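Local coordinates for protein succinate-semialdehyde dehydrogenase (Synechococcus sp., PDB 4ITB) that probably oxidises succinate semialdehyde to succinate using NADP+ as cofactor, as a member of the aldehyde dehydrogenase family, at residues M75-Q80 and W132-W137; K202-T207 and K225-E230; F237-S242 and S392-D397. One frame throughout, in Å; residues are numbered along the deposited sequence.

Interaction 1. Residues M75-Q80 and W132-W137; sequences MGKTHQ and WNFPFW. With NDP (NADPH dihydro-nicotinamide-adenine-dinucleotide phosphate), chain C; SSN (4-oxobutanoic acid), chain D.
Met-75 and Pro-135 meet through apolar packing, CG to CG at 4.1 Å, with their side chains set at a slant. Met-75 doubles back at chi2 (70°) and chi3, which brings its methyl group CE to 3.5 Å from Trp-132 O and to the rim of the indole, 4.2 Å from CE3. A charged side chain also takes part: Lys-77 crosses Phe-134 at about a right angle, and NZ approaches the ring obliquely, 3.5 Å from CD2. The ammonium group has firmer partners in Glu-85, by a salt bridge, and in Asn-259.

No hydrogen bond links the two segments; three side chains of 132-137, Trp-132, Asn-133 and Trp-137, donate to the ligands. Trp-132 NE1 donates in the plane of its ring to O2N of NADPH, 2.8 Å away. In the same in-plane manner Trp-137 NE1 reaches O1 of 4-oxobutanoic acid at 3.0 Å. Asn-133 ND2 is shared between Gln-262 O, the ligand aldehyde oxygen O4 (3.1 Å) and, weakly, the nicotinamide amide. Phe-134 turns one face toward the ligand carboxylate oxygen O2, offset toward the ring's rim, and its CE1 lies 3.7 Å from ligand C2. The Asn-133 amide, with Cys-264 N, which also bonds to 4-oxobutanoic acid, is consistent with the oxyanion hole of an aldehyde dehydrogenase.

Interaction 2. Residues K202-T207 and K225-E230; sequences KAATLT and KPTLLE. With NDP (NADPH dihydro-nicotinamide-adenine-dinucleotide phosphate), chain C; SSN (4-oxobutanoic acid), chain D; EDO (1,2-ethanediol), chain J; EDO (1,2-ethanediol), chain K.
Glu-230 reaches Thr-207 because its CG stands anti to the backbone N (chi1 -172°) and the chain then bends at chi2 (-104°), laying the carboxylate across the threonine methyl: OE2 is 3.4 Å from Thr-207 CG2. The same bend presents OE1 to the nicotinamide amide of NADPH, whose N7N donates over 3.1 Å, while OE2 forms a salt bridge with Arg-141. Thr-205 and Leu-228 lie next to each other on the same face of the sheet; Thr-205 OG1 sits 3.1 Å from Leu-228 O and 3.5 Å from Leu-228 CD2.

Beneath these side chains the backbones pair as parallel strands, with an angle of only 1° between them. Ala-204 N donates to Pro-226 O at 3.1 Å, and Leu-228 N returns a longer bond of 3.3 Å to Ala-204 O. The ladder continues with Leu-206 N to Leu-228 O at 3.1 Å and Glu-230 N to Leu-206 O at 3.0 Å. Thr-205, Thr-207 and Glu-230 face helix 137-148, whereas Leu-206, Thr-227 and Leu-229 face helix 210-222. At the start of the pair, Pro-226 packs its ring on Ala-203 and also touches Tyr-435 of the second subunit; two ethanediol molecules, probably from the crystallisation liquor, bind at Lys-225 and Thr-227.

Strand 201-207, helix 210-222 and strand 227-230 thus form a beta-alpha-beta crossover in the Rossmann-like cofactor domain of the aldehyde dehydrogenase fold, and at the C-terminal ends of its strands Glu-230 reaches both NADPH and 4-oxobutanoic acid.

Interaction 3. Residues F237-S242 and S392-D397; sequences FVVFPS and SAWTND
Two neighbouring parallel strands, 235-239 and 390-394, pair here inside the seven-stranded sheet that forms the core of the catalytic domain in aldehyde dehydrogenases. Phe-237 and Trp-394 meet on one side of the pair, with the phenyl and pyrrole ring centres 4.4 Å apart and the planes inclined at 35°. Trp-394 NE1 comes over one face of Phe-237 near its rim, 3.1 Å from CZ. It gets there because chi1 of Trp-394 (-64°) sets the indole beside its own backbone N; NE1 also donates to Ser-392 OG at 2.9 Å, in a bent bond tilted out of the ring plane, and that hydroxyl is bonded in addition to Gly-417 O. An alanine in place of Trp-394 is likely to leave the face of Phe-237 that meets the indole without its partner, and the Ser-392 hydroxyl without its indole donor.

The backbone ladder runs from Val-238 N to Ser-392 O (2.8 Å), from Trp-394 N to Val-238 O (2.8 Å) and from Phe-240 N to Trp-394 O (2.9 Å). Beyond the strand ends Ser-242 is held twice by Asn-396, whose N donates to OG at 2.8 Å and whose ND2 donates to O at 2.9 Å. Thr-395 forms an ST turn with Asp-397, the N-cap of helix 398-407. Backbone hydrogen bonds thus set the strand pairing and aromatic packing covers one side of it, while Ser-242 and Asn-396 fasten the loops that leave.

From the N terminus the contacts follow in series, none nesting in or crossing another. Interaction 1 comes first and closes a loop of 51 residues that holds most of helix 79-103 and strand 115-129, bringing the turn after helix 64-75 against the loop leading into helix 137-148. Interaction 2 closes the much shorter loop around helix 210-222. Strand 235-239 follows directly in the chain, and interaction 3 spans 149 residues to join it with strand 390-394 in the other large sheet. Interactions 1 and 2, with centres 22 Å apart, do not touch but both contact NADPH and 4-oxobutanoic acid; interaction 3 lies about 15 Å from either, measured between nearest atoms.

Interaction 1. Residues M75-Q80 and W132-W137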
loop_
_atom_site.group_PDB
_atom_site.type_symbol
_atom_site.label_atom_id
_atom_site.label_comp_id
_atom_site.label_asym_id
_atom_site.label_seq_id
_atom_site.Cartn_x
_atom_site.Cartn_y
_atom_site.Cartn_z
ATOM N N MET A 75 18.368 -25.397 -5.153
ATOM C CA MET A 75 18.278 -24.824 -3.814
ATOM C C MET A 75 18.071 -25.804 -2.651
ATOM O O MET A 75 17.948 -25.369 -1.517
ATOM C CB MET A 75 17.292 -23.644 -3.769
ATOM C CG MET A 75 15.897 -23.919 -4.342
ATOM S SD MET A 75 14.863 -25.052 -3.342
ATOM C CE MET A 75 14.814 -24.154 -1.775
ATOM N N GLY A 76 18.033 -27.106 -2.935
ATOM C CA GLY A 76 18.207 -28.115 -1.896
ATOM C C GLY A 76 17.000 -28.595 -1.108
ATOM O O GLY A 76 17.144 -29.454 -0.239
ATOM N N LYS A 77 15.812 -28.061 -1.380
ATOM C CA LYS A 77 14.627 -28.567 -0.679
ATOM C C LYS A 77 14.345 -29.998 -1.139
ATOM O O LYS A 77 14.740 -30.382 -2.244
ATOM C CB LYS A 77 13.408 -27.662 -0.883
ATOM C CG LYS A 77 12.767 -27.764 -2.256
ATOM C CD LYS A 77 11.645 -26.734 -2.426
ATOM C CE LYS A 77 10.440 -27.077 -1.582
ATOM N NZ LYS A 77 9.707 -25.826 -1.198
ATOM N N THR A 78 13.683 -30.801 -0.308
ATOM C CA THR A 78 13.441 -32.185 -0.698
ATOM C C THR A 78 12.600 -32.236 -1.966
ATOM O O THR A 78 11.752 -31.369 -2.202
ATOM C CB THR A 78 12.741 -33.005 0.388
ATOM O OG1 THR A 78 11.427 -32.481 0.606
ATOM C CG2 THR A 78 13.540 -32.977 1.690
ATOM N N HIS A 79 12.854 -33.242 -2.794
ATOM C CA HIS A 79 12.093 -33.419 -4.021
ATOM C C HIS A 79 10.605 -33.566 -3.711
ATOM O O HIS A 79 9.753 -33.026 -4.432
ATOM C CB HIS A 79 12.609 -34.633 -4.792
ATOM C CG HIS A 79 12.002 -34.784 -6.150
ATOM N ND1 HIS A 79 11.154 -35.822 -6.473
ATOM C CD2 HIS A 79 12.107 -34.023 -7.266
ATOM C CE1 HIS A 79 10.772 -35.700 -7.731
ATOM N NE2 HIS A 79 11.335 -34.618 -8.237
ATOM N N GLN A 80 10.281 -34.275 -2.635
ATOM C CA GLN A 80 8.883 -34.432 -2.244
ATOM C C GLN A 80 8.213 -33.098 -1.898
ATOM O O GLN A 80 7.077 -32.849 -2.303
ATOM C CB GLN A 80 8.738 -35.442 -1.102
ATOM C CG GLN A 80 9.033 -36.882 -1.527
ATOM C CD GLN A 80 8.206 -37.326 -2.731
ATOM O OE1 GLN A 80 6.982 -37.198 -2.741
ATOM N NE2 GLN A 80 8.879 -37.847 -3.750
ATOM N N TRP A 132 14.803 -17.405 -3.162
ATOM C CA TRP A 132 15.090 -18.773 -3.584
ATOM C C TRP A 132 14.343 -19.845 -2.795
ATOM O O TRP A 132 14.375 -21.006 -3.187
ATOM C CB TRP A 132 16.605 -19.051 -3.494
ATOM C CG TRP A 132 17.173 -18.605 -2.168
ATOM C CD1 TRP A 132 17.839 -17.447 -1.924
ATOM C CD2 TRP A 132 17.078 -19.295 -0.907
ATOM N NE1 TRP A 132 18.166 -17.360 -0.589
ATOM C CE2 TRP A 132 17.710 -18.470 0.051
ATOM C CE3 TRP A 132 16.525 -20.507 -0.499
ATOM C CZ2 TRP A 132 17.804 -18.844 1.394
ATOM C CZ3 TRP A 132 16.611 -20.866 0.840
ATOM C CH2 TRP A 132 17.256 -20.038 1.764
ATOM N N ASN A 133 13.695 -19.486 -1.682
ATOM C CA ASN A 133 13.212 -20.536 -0.772
ATOM C C ASN A 133 11.962 -21.276 -1.241
ATOM O O ASN A 133 11.785 -22.452 -0.943
ATOM C CB ASN A 133 13.089 -20.042 0.677
ATOM C CG ASN A 133 12.023 -18.991 0.856
ATOM O OD1 ASN A 133 11.718 -18.222 -0.065
ATOM N ND2 ASN A 133 11.451 -18.938 2.055
ATOM N N PHE A 134 11.115 -20.578 -1.992
ATOM C CA PHE A 134 9.977 -21.207 -2.655
ATOM C C PHE A 134 10.004 -20.671 -4.076
ATOM O O PHE A 134 9.228 -19.780 -4.448
ATOM C CB PHE A 134 8.655 -20.892 -1.941
ATOM C CG PHE A 134 8.548 -21.511 -0.572
ATOM C CD1 PHE A 134 8.877 -20.783 0.562
ATOM C CD2 PHE A 134 8.136 -22.823 -0.429
ATOM C CE1 PHE A 134 8.793 -21.359 1.825
ATOM C CE2 PHE A 134 8.041 -23.406 0.840
ATOM C CZ PHE A 134 8.374 -22.668 1.960
ATOM N N PRO A 135 10.924 -21.200 -4.887
ATOM C CA PRO A 135 11.239 -20.540 -6.160
ATOM C C PRO A 135 10.138 -20.634 -7.212
ATOM O O PRO A 135 10.180 -19.872 -8.177
ATOM C CB PRO A 135 12.510 -21.260 -6.619
ATOM C CG PRO A 135 12.423 -22.618 -5.986
ATOM C CD PRO A 135 11.716 -22.424 -4.669
ATOM N N PHE A 136 9.189 -21.554 -7.049
ATOM C CA PHE A 136 8.004 -21.584 -7.912
ATOM C C PHE A 136 6.811 -20.901 -7.244
ATOM O O PHE A 136 6.183 -20.007 -7.823
ATOM C CB PHE A 136 7.633 -23.030 -8.273
ATOM C CG PHE A 136 8.319 -23.556 -9.512
ATOM C CD1 PHE A 136 9.709 -23.578 -9.609
ATOM C CD2 PHE A 136 7.574 -24.062 -10.567
ATOM C CE1 PHE A 136 10.339 -24.085 -10.746
ATOM C CE2 PHE A 136 8.199 -24.568 -11.700
ATOM C CZ PHE A 136 9.575 -24.571 -11.792
ATOM N N TRP A 137 6.495 -21.331 -6.026
ATOM C CA TRP A 137 5.299 -20.857 -5.335
ATOM C C TRP A 137 5.278 -19.346 -5.128
ATOM O O TRP A 137 4.257 -18.713 -5.343
ATOM C CB TRP A 137 5.139 -21.617 -4.013
ATOM C CG TRP A 137 4.252 -20.959 -2.995
ATOM C CD1 TRP A 137 4.634 -20.448 -1.788
ATOM C CD2 TRP A 137 2.835 -20.751 -3.092
ATOM N NE1 TRP A 137 3.542 -19.934 -1.130
ATOM C CE2 TRP A 137 2.429 -20.106 -1.909
ATOM C CE3 TRP A 137 1.875 -21.050 -4.067
ATOM C CZ2 TRP A 137 1.098 -19.756 -1.672
ATOM C CZ3 TRP A 137 0.553 -20.699 -3.832
ATOM C CH2 TRP A 137 0.178 -20.052 -2.647
HETATM P PA NDP C . 17.715 -11.550 -0.023
HETATM O O1A NDP C . 16.706 -10.633 0.610
HETATM O O2A NDP C . 19.092 -11.016 -0.308
HETATM O O5B NDP C . 17.127 -12.031 -1.443
HETATM C C5B NDP C . 15.753 -11.925 -1.834
HETATM C C4B NDP C . 15.638 -11.325 -3.234
HETATM O O4B NDP C . 15.961 -9.933 -3.160
HETATM C C3B NDP C . 16.606 -11.919 -4.256
HETATM O O3B NDP C . 15.997 -11.849 -5.554
HETATM C C2B NDP C . 17.760 -10.940 -4.186
HETATM O O2B NDP C . 18.552 -10.943 -5.359
HETATM C C1B NDP C . 17.002 -9.649 -4.096
HETATM N N9A NDP C . 17.736 -8.523 -3.512
HETATM C C8A NDP C . 18.653 -8.545 -2.519
HETATM N N7A NDP C . 19.068 -7.282 -2.239
HETATM C C5A NDP C . 18.381 -6.453 -3.041
HETATM C C6A NDP C . 18.326 -5.006 -3.282
HETATM N N6A NDP C . 19.100 -4.164 -2.558
HETATM N N1A NDP C . 17.472 -4.569 -4.228
HETATM C C2A NDP C . 16.696 -5.387 -4.951
HETATM N N3A NDP C . 16.706 -6.717 -4.802
HETATM C C4A NDP C . 17.512 -7.276 -3.877
HETATM O O3 NDP C . 17.863 -12.893 0.861
HETATM P PN NDP C . 19.188 -13.775 1.183
HETATM O O1N NDP C . 20.423 -12.924 1.389
HETATM O O2N NDP C . 19.233 -14.928 0.218
HETATM O O5D NDP C . 18.721 -14.354 2.609
HETATM C C5D NDP C . 19.088 -13.642 3.791
HETATM C C4D NDP C . 17.982 -13.732 4.835
HETATM O O4D NDP C . 16.797 -13.055 4.399
HETATM C C3D NDP C . 17.530 -15.156 5.100
HETATM O O3D NDP C . 18.357 -15.818 6.052
HETATM C C2D NDP C . 16.147 -14.928 5.659
HETATM O O2D NDP C . 16.277 -14.510 7.025
HETATM C C1D NDP C . 15.622 -13.768 4.820
HETATM N N1N NDP C . 14.825 -14.274 3.681
HETATM C C2N NDP C . 13.487 -14.237 3.768
HETATM C C3N NDP C . 12.678 -14.953 2.886
HETATM C C7N NDP C . 11.181 -14.893 2.994
HETATM O O7N NDP C . 10.504 -15.817 2.564
HETATM N N7N NDP C . 10.605 -13.827 3.541
HETATM C C4N NDP C . 13.280 -15.806 1.796
HETATM C C5N NDP C . 14.700 -15.523 1.638
HETATM C C6N NDP C . 15.405 -14.773 2.569
HETATM P P2B NDP C . 19.959 -11.714 -5.420
HETATM O O1X NDP C . 20.439 -11.388 -6.801
HETATM O O2X NDP C . 20.814 -11.068 -4.344
HETATM O O3X NDP C . 19.720 -13.172 -5.170
HETATM C C1 SSN D . 4.817 -19.807 2.403
HETATM O O1 SSN D . 3.951 -19.179 1.734
HETATM C C2 SSN D . 6.031 -19.136 2.952
HETATM O O2 SSN D . 4.666 -21.034 2.615
HETATM C C3 SSN D . 6.398 -17.759 2.513
HETATM C C4 SSN D . 7.590 -17.115 3.150
HETATM O O4 SSN D . 8.780 -17.827 3.206
#

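Interaction 2. Residues K202-T207 and K225-E230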
loop_
_atom_site.group_PDB
_atom_site.type_symbol
_atom_site.label_atom_id
_atom_site.label_comp_id
_atom_site.label_asym_id
_atom_site.label_seq_id
_atom_site.Cartn_x
_atom_site.Cartn_y
_atom_site.Cartn_z
ATOM N N LYS A 202 5.140 0.355 -12.862
ATOM C CA LYS A 202 4.142 1.091 -12.074
ATOM C C LYS A 202 4.046 0.695 -10.598
ATOM O O LYS A 202 3.484 1.438 -9.787
ATOM C CB LYS A 202 2.761 0.973 -12.726
ATOM C CG LYS A 202 2.703 1.442 -14.181
ATOM C CD LYS A 202 3.210 2.870 -14.358
ATOM C CE LYS A 202 2.965 3.319 -15.796
ATOM N NZ LYS A 202 3.599 4.622 -16.153
ATOM N N ALA A 203 4.589 -0.462 -10.244
ATOM C CA ALA A 203 4.459 -0.979 -8.890
ATOM C C ALA A 203 5.478 -2.076 -8.688
ATOM O O ALA A 203 6.011 -2.618 -9.659
ATOM C CB ALA A 203 3.072 -1.521 -8.669
ATOM N N ALA A 204 5.732 -2.431 -7.435
ATOM C CA ALA A 204 6.702 -3.481 -7.169
ATOM C C ALA A 204 6.392 -4.273 -5.913
ATOM O O ALA A 204 5.840 -3.738 -4.950
ATOM C CB ALA A 204 8.096 -2.905 -7.095
ATOM N N THR A 205 6.746 -5.550 -5.928
ATOM C CA THR A 205 6.588 -6.406 -4.766
ATOM C C THR A 205 7.906 -7.119 -4.503
ATOM O O THR A 205 8.645 -7.446 -5.443
ATOM C CB THR A 205 5.429 -7.407 -4.940
ATOM O OG1 THR A 205 5.252 -8.149 -3.726
ATOM C CG2 THR A 205 5.703 -8.370 -6.090
ATOM N N LEU A 206 8.215 -7.328 -3.231
ATOM C CA LEU A 206 9.401 -8.091 -2.857
ATOM C C LEU A 206 9.099 -9.029 -1.704
ATOM O O LEU A 206 8.462 -8.629 -0.720
ATOM C CB LEU A 206 10.560 -7.156 -2.480
ATOM C CG LEU A 206 11.900 -7.834 -2.163
ATOM C CD1 LEU A 206 13.076 -6.948 -2.572
ATOM C CD2 LEU A 206 12.029 -8.191 -0.671
ATOM N N THR A 207 9.569 -10.265 -1.833
ATOM C CA THR A 207 9.605 -11.212 -0.723
ATOM C C THR A 207 11.066 -11.576 -0.498
ATOM O O THR A 207 11.802 -11.848 -1.455
ATOM C CB THR A 207 8.769 -12.465 -1.017
ATOM O OG1 THR A 207 7.390 -12.087 -1.150
ATOM C CG2 THR A 207 8.907 -13.485 0.114
ATOM N N LYS A 225 5.573 5.011 -6.219
ATOM C CA LYS A 225 5.044 3.737 -6.697
ATOM C C LYS A 225 4.685 2.833 -5.539
ATOM O O LYS A 225 5.464 2.696 -4.602
ATOM C CB LYS A 225 6.052 3.058 -7.630
ATOM C CG LYS A 225 6.271 3.867 -8.904
ATOM C CD LYS A 225 7.376 3.325 -9.784
ATOM C CE LYS A 225 7.631 4.306 -10.917
ATOM N NZ LYS A 225 8.598 3.797 -11.928
ATOM N N PRO A 226 3.502 2.205 -5.603
ATOM C CA PRO A 226 3.070 1.340 -4.505
ATOM C C PRO A 226 3.851 0.037 -4.447
ATOM O O PRO A 226 4.335 -0.458 -5.485
ATOM C CB PRO A 226 1.598 1.067 -4.838
ATOM C CG PRO A 226 1.534 1.156 -6.316
ATOM C CD PRO A 226 2.521 2.241 -6.702
ATOM N N THR A 227 3.968 -0.503 -3.233
ATOM C CA THR A 227 4.666 -1.758 -2.987
ATOM C C THR A 227 3.895 -2.683 -2.059
ATOM O O THR A 227 2.953 -2.273 -1.377
ATOM C CB THR A 227 6.049 -1.533 -2.351
ATOM O OG1 THR A 227 5.906 -0.769 -1.153
ATOM C CG2 THR A 227 6.973 -0.801 -3.299
ATOM N N LEU A 228 4.326 -3.934 -2.045
ATOM C CA LEU A 228 3.912 -4.934 -1.076
ATOM C C LEU A 228 5.196 -5.646 -0.681
ATOM O O LEU A 228 5.984 -6.020 -1.555
ATOM C CB LEU A 228 2.925 -5.930 -1.705
ATOM C CG LEU A 228 2.410 -7.067 -0.800
ATOM C CD1 LEU A 228 1.030 -7.497 -1.270
ATOM C CD2 LEU A 228 3.347 -8.270 -0.779
ATOM N N LEU A 229 5.408 -5.828 0.618
ATOM C CA LEU A 229 6.598 -6.490 1.141
ATOM C C LEU A 229 6.207 -7.639 2.057
ATOM O O LEU A 229 5.382 -7.473 2.960
ATOM C CB LEU A 229 7.443 -5.507 1.955
ATOM C CG LEU A 229 8.018 -4.285 1.242
ATOM C CD1 LEU A 229 8.842 -3.466 2.206
ATOM C CD2 LEU A 229 8.867 -4.693 0.044
ATOM N N GLU A 230 6.822 -8.795 1.842
ATOM C CA GLU A 230 6.741 -9.884 2.805
ATOM C C GLU A 230 8.154 -10.283 3.158
ATOM O O GLU A 230 8.883 -10.850 2.340
ATOM C CB GLU A 230 5.957 -11.072 2.262
ATOM C CG GLU A 230 5.684 -12.144 3.319
ATOM C CD GLU A 230 6.588 -13.350 3.168
ATOM O OE1 GLU A 230 7.555 -13.463 3.944
ATOM O OE2 GLU A 230 6.322 -14.176 2.271
HETATM P PA NDP C . 17.715 -11.550 -0.023
HETATM O O1A NDP C . 16.706 -10.633 0.610
HETATM O O2A NDP C . 19.092 -11.016 -0.308
HETATM O O5B NDP C . 17.127 -12.031 -1.443
HETATM C C5B NDP C . 15.753 -11.925 -1.834
HETATM C C4B NDP C . 15.638 -11.325 -3.234
HETATM O O4B NDP C . 15.961 -9.933 -3.160
HETATM C C3B NDP C . 16.606 -11.919 -4.256
HETATM O O3B NDP C . 15.997 -11.849 -5.554
HETATM C C2B NDP C . 17.760 -10.940 -4.186
HETATM O O2B NDP C . 18.552 -10.943 -5.359
HETATM C C1B NDP C . 17.002 -9.649 -4.096
HETATM N N9A NDP C . 17.736 -8.523 -3.512
HETATM C C8A NDP C . 18.653 -8.545 -2.519
HETATM N N7A NDP C . 19.068 -7.282 -2.239
HETATM C C5A NDP C . 18.381 -6.453 -3.041
HETATM C C6A NDP C . 18.326 -5.006 -3.282
HETATM N N6A NDP C . 19.100 -4.164 -2.558
HETATM N N1A NDP C . 17.472 -4.569 -4.228
HETATM C C2A NDP C . 16.696 -5.387 -4.951
HETATM N N3A NDP C . 16.706 -6.717 -4.802
HETATM C C4A NDP C . 17.512 -7.276 -3.877
HETATM O O3 NDP C . 17.863 -12.893 0.861
HETATM P PN NDP C . 19.188 -13.775 1.183
HETATM O O1N NDP C . 20.423 -12.924 1.389
HETATM O O2N NDP C . 19.233 -14.928 0.218
HETATM O O5D NDP C . 18.721 -14.354 2.609
HETATM C C5D NDP C . 19.088 -13.642 3.791
HETATM C C4D NDP C . 17.982 -13.732 4.835
HETATM O O4D NDP C . 16.797 -13.055 4.399
HETATM C C3D NDP C . 17.530 -15.156 5.100
HETATM O O3D NDP C . 18.357 -15.818 6.052
HETATM C C2D NDP C . 16.147 -14.928 5.659
HETATM O O2D NDP C . 16.277 -14.510 7.025
HETATM C C1D NDP C . 15.622 -13.768 4.820
HETATM N N1N NDP C . 14.825 -14.274 3.681
HETATM C C2N NDP C . 13.487 -14.237 3.768
HETATM C C3N NDP C . 12.678 -14.953 2.886
HETATM C C7N NDP C . 11.181 -14.893 2.994
HETATM O O7N NDP C . 10.504 -15.817 2.564
HETATM N N7N NDP C . 10.605 -13.827 3.541
HETATM C C4N NDP C . 13.280 -15.806 1.796
HETATM C C5N NDP C . 14.700 -15.523 1.638
HETATM C C6N NDP C . 15.405 -14.773 2.569
HETATM P P2B NDP C . 19.959 -11.714 -5.420
HETATM O O1X NDP C . 20.439 -11.388 -6.801
HETATM O O2X NDP C . 20.814 -11.068 -4.344
HETATM O O3X NDP C . 19.720 -13.172 -5.170
HETATM C C1 SSN D . 4.817 -19.807 2.403
HETATM O O1 SSN D . 3.951 -19.179 1.734
HETATM C C2 SSN D . 6.031 -19.136 2.952
HETATM O O2 SSN D . 4.666 -21.034 2.615
HETATM C C3 SSN D . 6.398 -17.759 2.513
HETATM C C4 SSN D . 7.590 -17.115 3.150
HETATM O O4 SSN D . 8.780 -17.827 3.206
HETATM C C1 EDO J . 1.149 0.468 0.094
HETATM O O1 EDO J . 1.908 0.828 1.259
HETATM C C2 EDO J . 1.790 1.002 -1.183
HETATM O O2 EDO J . 3.208 1.092 -1.020
HETATM C C1 EDO K . 6.017 2.297 -1.709
HETATM O O1 EDO K . 5.847 3.650 -2.185
HETATM C C2 EDO K . 5.928 2.225 -0.190
HETATM O O2 EDO K . 7.241 2.094 0.358
#

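Interaction 3. Residues F237-S242 and S392-D397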
loop_
_atom_site.group_PDB
_atom_site.type_symbol
_atom_site.label_atom_id
_atom_site.label_comp_id
_atom_site.label_asym_id
_atom_site.label_seq_id
_atom_site.Cartn_x
_atom_site.Cartn_y
_atom_site.Cartn_z
ATOM N N PHE A 237 5.380 -20.351 18.493
ATOM C CA PHE A 237 4.598 -21.579 18.507
ATOM C C PHE A 237 4.339 -21.810 19.989
ATOM O O PHE A 237 5.220 -22.273 20.721
ATOM C CB PHE A 237 5.415 -22.718 17.878
ATOM C CG PHE A 237 4.623 -23.976 17.575
ATOM C CD1 PHE A 237 4.469 -24.970 18.538
ATOM C CD2 PHE A 237 4.077 -24.190 16.316
ATOM C CE1 PHE A 237 3.769 -26.132 18.246
ATOM C CE2 PHE A 237 3.369 -25.344 16.031
ATOM C CZ PHE A 237 3.222 -26.317 17.000
ATOM N N VAL A 238 3.147 -21.417 20.437
ATOM C CA VAL A 238 2.814 -21.372 21.856
ATOM C C VAL A 238 2.018 -22.605 22.235
ATOM O O VAL A 238 1.024 -22.937 21.585
ATOM C CB VAL A 238 1.980 -20.112 22.184
ATOM C CG1 VAL A 238 1.757 -20.006 23.685
ATOM C CG2 VAL A 238 2.664 -18.845 21.652
ATOM N N VAL A 239 2.461 -23.302 23.281
ATOM C CA VAL A 239 1.804 -24.540 23.692
ATOM C C VAL A 239 1.355 -24.456 25.143
ATOM O O VAL A 239 2.174 -24.291 26.048
ATOM C CB VAL A 239 2.709 -25.760 23.485
ATOM C CG1 VAL A 239 1.948 -27.041 23.787
ATOM C CG2 VAL A 239 3.219 -25.792 22.047
ATOM N N PHE A 240 0.045 -24.567 25.348
ATOM C CA PHE A 240 -0.551 -24.379 26.668
ATOM C C PHE A 240 -1.106 -25.696 27.243
ATOM O O PHE A 240 -1.180 -26.695 26.528
ATOM C CB PHE A 240 -1.560 -23.215 26.629
ATOM C CG PHE A 240 -0.999 -21.943 27.190
ATOM C CD1 PHE A 240 0.279 -21.534 26.828
ATOM C CD2 PHE A 240 -1.715 -21.169 28.095
ATOM C CE1 PHE A 240 0.834 -20.385 27.345
ATOM C CE2 PHE A 240 -1.160 -20.007 28.621
ATOM C CZ PHE A 240 0.113 -19.613 28.250
ATOM N N PRO A 241 -1.461 -25.715 28.545
ATOM C CA PRO A 241 -1.703 -27.008 29.205
ATOM C C PRO A 241 -2.836 -27.876 28.650
ATOM O O PRO A 241 -2.787 -29.097 28.829
ATOM C CB PRO A 241 -2.001 -26.602 30.649
ATOM C CG PRO A 241 -1.243 -25.339 30.835
ATOM C CD PRO A 241 -1.419 -24.615 29.528
ATOM N N SER A 242 -3.825 -27.281 27.994
ATOM C CA SER A 242 -4.942 -28.046 27.460
ATOM C C SER A 242 -4.696 -28.517 26.030
ATOM O O SER A 242 -5.577 -29.106 25.408
ATOM C CB SER A 242 -6.231 -27.229 27.512
ATOM O OG SER A 242 -6.133 -26.067 26.698
ATOM N N SER A 392 1.330 -19.313 15.993
ATOM C CA SER A 392 0.556 -20.528 16.225
ATOM C C SER A 392 0.397 -20.724 17.722
ATOM O O SER A 392 1.362 -20.547 18.469
ATOM C CB SER A 392 1.287 -21.720 15.605
ATOM O OG SER A 392 0.612 -22.942 15.856
ATOM N N ALA A 393 -0.809 -21.074 18.162
ATOM C CA ALA A 393 -1.054 -21.303 19.587
ATOM C C ALA A 393 -1.930 -22.529 19.789
ATOM O O ALA A 393 -2.868 -22.762 19.030
ATOM C CB ALA A 393 -1.680 -20.070 20.238
ATOM N N TRP A 394 -1.599 -23.303 20.821
ATOM C CA TRP A 394 -2.215 -24.601 21.062
ATOM C C TRP A 394 -2.878 -24.603 22.432
ATOM O O TRP A 394 -2.214 -24.517 23.465
ATOM C CB TRP A 394 -1.163 -25.708 20.931
ATOM C CG TRP A 394 -0.635 -25.775 19.525
ATOM C CD1 TRP A 394 0.180 -24.861 18.908
ATOM C CD2 TRP A 394 -0.922 -26.785 18.553
ATOM N NE1 TRP A 394 0.410 -25.243 17.610
ATOM C CE2 TRP A 394 -0.248 -26.416 17.365
ATOM C CE3 TRP A 394 -1.677 -27.963 18.566
ATOM C CZ2 TRP A 394 -0.305 -27.199 16.209
ATOM C CZ3 TRP A 394 -1.739 -28.728 17.416
ATOM C CH2 TRP A 394 -1.056 -28.345 16.253
ATOM N N THR A 395 -4.202 -24.668 22.404
ATOM C CA THR A 395 -5.031 -24.650 23.600
ATOM C C THR A 395 -6.442 -25.025 23.209
ATOM O O THR A 395 -6.888 -24.761 22.091
ATOM C CB THR A 395 -5.034 -23.265 24.277
ATOM O OG1 THR A 395 -6.061 -23.230 25.279
ATOM C CG2 THR A 395 -5.297 -22.165 23.259
ATOM N N ASN A 396 -7.148 -25.658 24.138
ATOM C CA ASN A 396 -8.536 -26.003 23.907
ATOM C C ASN A 396 -9.479 -25.268 24.848
ATOM O O ASN A 396 -10.657 -25.612 24.965
ATOM C CB ASN A 396 -8.725 -27.514 23.967
ATOM C CG ASN A 396 -8.136 -28.197 22.758
ATOM O OD1 ASN A 396 -8.653 -28.060 21.650
ATOM N ND2 ASN A 396 -7.029 -28.906 22.952
ATOM N N ASP A 397 -8.951 -24.239 25.498
ATOM C CA ASP A 397 -9.770 -23.335 26.288
ATOM C C ASP A 397 -10.231 -22.173 25.415
ATOM O O ASP A 397 -9.401 -21.425 24.903
ATOM C CB ASP A 397 -8.977 -22.786 27.467
ATOM C CG ASP A 397 -9.807 -21.871 28.340
ATOM O OD1 ASP A 397 -10.740 -22.379 29.004
ATOM O OD2 ASP A 397 -9.544 -20.649 28.367
#